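Local coordinates for protein aspartate-semialdehyde dehydrogenase (Candida albicans, PDB 3HSK) that catalyses the NADPH-dependent reductive dephosphorylation of 4-phospho-L-aspartate to L-aspartate semialdehyde, the second step toward methionine and threonine, at residues G117-S122 with P163-C168. Numbering follows the deposited sequence.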
loop_
_atom_site.group_PDB
_atom_site.type_symbol
_atom_site.label_atom_id
_atom_site.label_comp_id
_atom_site.label_asym_id
_atom_site.label_seq_id
_atom_site.Cartn_x
_atom_site.Cartn_y
_atom_site.Cartn_z
ATOM N N GLY A 117 -20.823 -32.953 19.749
ATOM C CA GLY A 117 -19.892 -32.880 20.874
ATOM C C GLY A 117 -18.432 -32.777 20.487
ATOM O O GLY A 117 -17.548 -33.059 21.296
ATOM N N LEU A 118 -18.166 -32.353 19.256
ATOM C CA LEU A 118 -16.796 -32.362 18.744
ATOM C C LEU A 118 -16.096 -31.009 18.868
ATOM O O LEU A 118 -16.745 -29.964 18.980
ATOM C CB LEU A 118 -16.756 -32.894 17.301
ATOM C CG LEU A 118 -17.101 -34.385 17.117
ATOM C CD1 LEU A 118 -17.354 -34.734 15.652
ATOM C CD2 LEU A 118 -16.016 -35.291 17.699
ATOM N N ALA A 119 -14.767 -31.049 18.862
ATOM C CA ALA A 119 -13.940 -29.850 18.946
ATOM C C ALA A 119 -13.544 -29.400 17.544
ATOM O O ALA A 119 -12.760 -30.066 16.870
ATOM C CB ALA A 119 -12.700 -30.119 19.797
ATOM N N VAL A 120 -14.088 -28.266 17.117
ATOM C CA VAL A 120 -13.855 -27.760 15.761
ATOM C C VAL A 120 -12.967 -26.510 15.767
ATOM O O VAL A 120 -13.232 -25.551 16.496
ATOM C CB VAL A 120 -15.192 -27.450 15.027
ATOM C CG1 VAL A 120 -14.953 -27.184 13.547
ATOM C CG2 VAL A 120 -16.183 -28.596 15.194
ATOM N N VAL A 121 -11.917 -26.541 14.953
ATOM C CA VAL A 121 -11.050 -25.389 14.734
ATOM C C VAL A 121 -11.164 -25.024 13.251
ATOM O O VAL A 121 -10.642 -25.738 12.389
ATOM C CB VAL A 121 -9.585 -25.704 15.136
ATOM C CG1 VAL A 121 -8.646 -24.562 14.749
ATOM C CG2 VAL A 121 -9.491 -26.005 16.633
ATOM N N SER A 122 -11.858 -23.925 12.958
ATOM C CA SER A 122 -12.286 -23.644 11.585
ATOM C C SER A 122 -11.727 -22.369 10.953
ATOM O O SER A 122 -11.701 -21.314 11.592
ATOM C CB SER A 122 -13.814 -23.610 11.513
ATOM O OG SER A 122 -14.230 -23.160 10.237
ATOM N N PRO A 163 -19.161 -30.632 26.117
ATOM C CA PRO A 163 -20.158 -29.967 25.271
ATOM C C PRO A 163 -19.868 -29.934 23.767
ATOM O O PRO A 163 -20.795 -30.100 22.960
ATOM C CB PRO A 163 -20.219 -28.543 25.844
ATOM C CG PRO A 163 -18.953 -28.362 26.574
ATOM C CD PRO A 163 -18.577 -29.704 27.103
ATOM N N GLY A 164 -18.611 -29.733 23.382
ATOM C CA GLY A 164 -18.300 -29.543 21.966
ATOM C C GLY A 164 -18.450 -28.081 21.596
ATOM O O GLY A 164 -19.368 -27.404 22.063
ATOM N N PHE A 165 -17.548 -27.590 20.752
ATOM C CA PHE A 165 -17.411 -26.156 20.531
ATOM C C PHE A 165 -16.727 -25.860 19.207
ATOM O O PHE A 165 -16.240 -26.769 18.536
ATOM C CB PHE A 165 -16.570 -25.556 21.659
ATOM C CG PHE A 165 -15.221 -26.211 21.814
ATOM C CD1 PHE A 165 -14.152 -25.834 21.004
ATOM C CD2 PHE A 165 -15.029 -27.217 22.756
ATOM C CE1 PHE A 165 -12.913 -26.436 21.134
ATOM C CE2 PHE A 165 -13.788 -27.828 22.901
ATOM C CZ PHE A 165 -12.724 -27.430 22.087
ATOM N N ILE A 166 -16.667 -24.577 18.859
ATOM C CA ILE A 166 -15.910 -24.124 17.698
ATOM C C ILE A 166 -15.025 -22.913 18.037
ATOM O O ILE A 166 -15.461 -21.971 18.706
ATOM C CB ILE A 166 -16.836 -23.859 16.467
ATOM C CG1 ILE A 166 -16.021 -23.433 15.237
ATOM C CG2 ILE A 166 -17.937 -22.857 16.806
ATOM C CD1 ILE A 166 -16.778 -23.507 13.919
ATOM N N ILE A 167 -13.772 -22.979 17.596
ATOM C CA ILE A 167 -12.857 -21.844 17.626
ATOM C C ILE A 167 -12.488 -21.477 16.189
ATOM O O ILE A 167 -12.097 -22.336 15.408
ATOM C CB ILE A 167 -11.585 -22.158 18.468
ATOM C CG1 ILE A 167 -11.948 -22.217 19.959
ATOM C CG2 ILE A 167 -10.482 -21.132 18.207
ATOM C CD1 ILE A 167 -10.943 -22.946 20.806
ATOM N N CYS A 168 -12.627 -20.198 15.851
ATOM C CA CYS A 168 -12.394 -19.728 14.488
ATOM C C CYS A 168 -10.996 -19.140 14.265
ATOM O O CYS A 168 -10.449 -18.450 15.127
ATOM C CB CYS A 168 -13.476 -18.731 14.082
ATOM S SG CYS A 168 -15.070 -19.505 13.693
#
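With chi1 at 56°, the CG of Phe165 is wedged between its own backbone N and carbonyl carbon, and the ring swings across to the adjacent strand, where Ala119 sits over one face. Ala119 CA makes a CH-pi contact there, offset toward the rim, while Ala119 CB comes within 3.5 Å of Phe165 CZ. On the opposite face of the sheet, Ile166 stretches its chain with CG1 anti to the backbone N (chi1 -178°); this carries CD1 to 3.8 Å from Ser122 CB and lays the side chain obliquely across Val120.

The backbones illustrate parallel pairing. Val120 is gripped at both ends, its N donating to Phe165 O (3.0 Å) and its O accepting from Ile167 N (2.8 Å), the latter nearly straight. Ser122 N to Ile167 O (2.9 Å) and Phe165 N to Leu118 O extend the ladder. Just before it, Gly164 CA packs 3.6 Å from Gly117 C, and Gly117, which closes helix 103-115 in a Schellman motif, turns the chain toward the strand.

Both strands lie inside the parallel sheet of the Rossmann-like NADP-binding domain, with strand 96-99 flanking 119-122. Helix 103-115 covers the Val120 and Ile166 face, its Glu110 hydrogen-bonding Ser122 OG, while helices 146-157 and 364-376 pack on the face of Phe165 and Ile167.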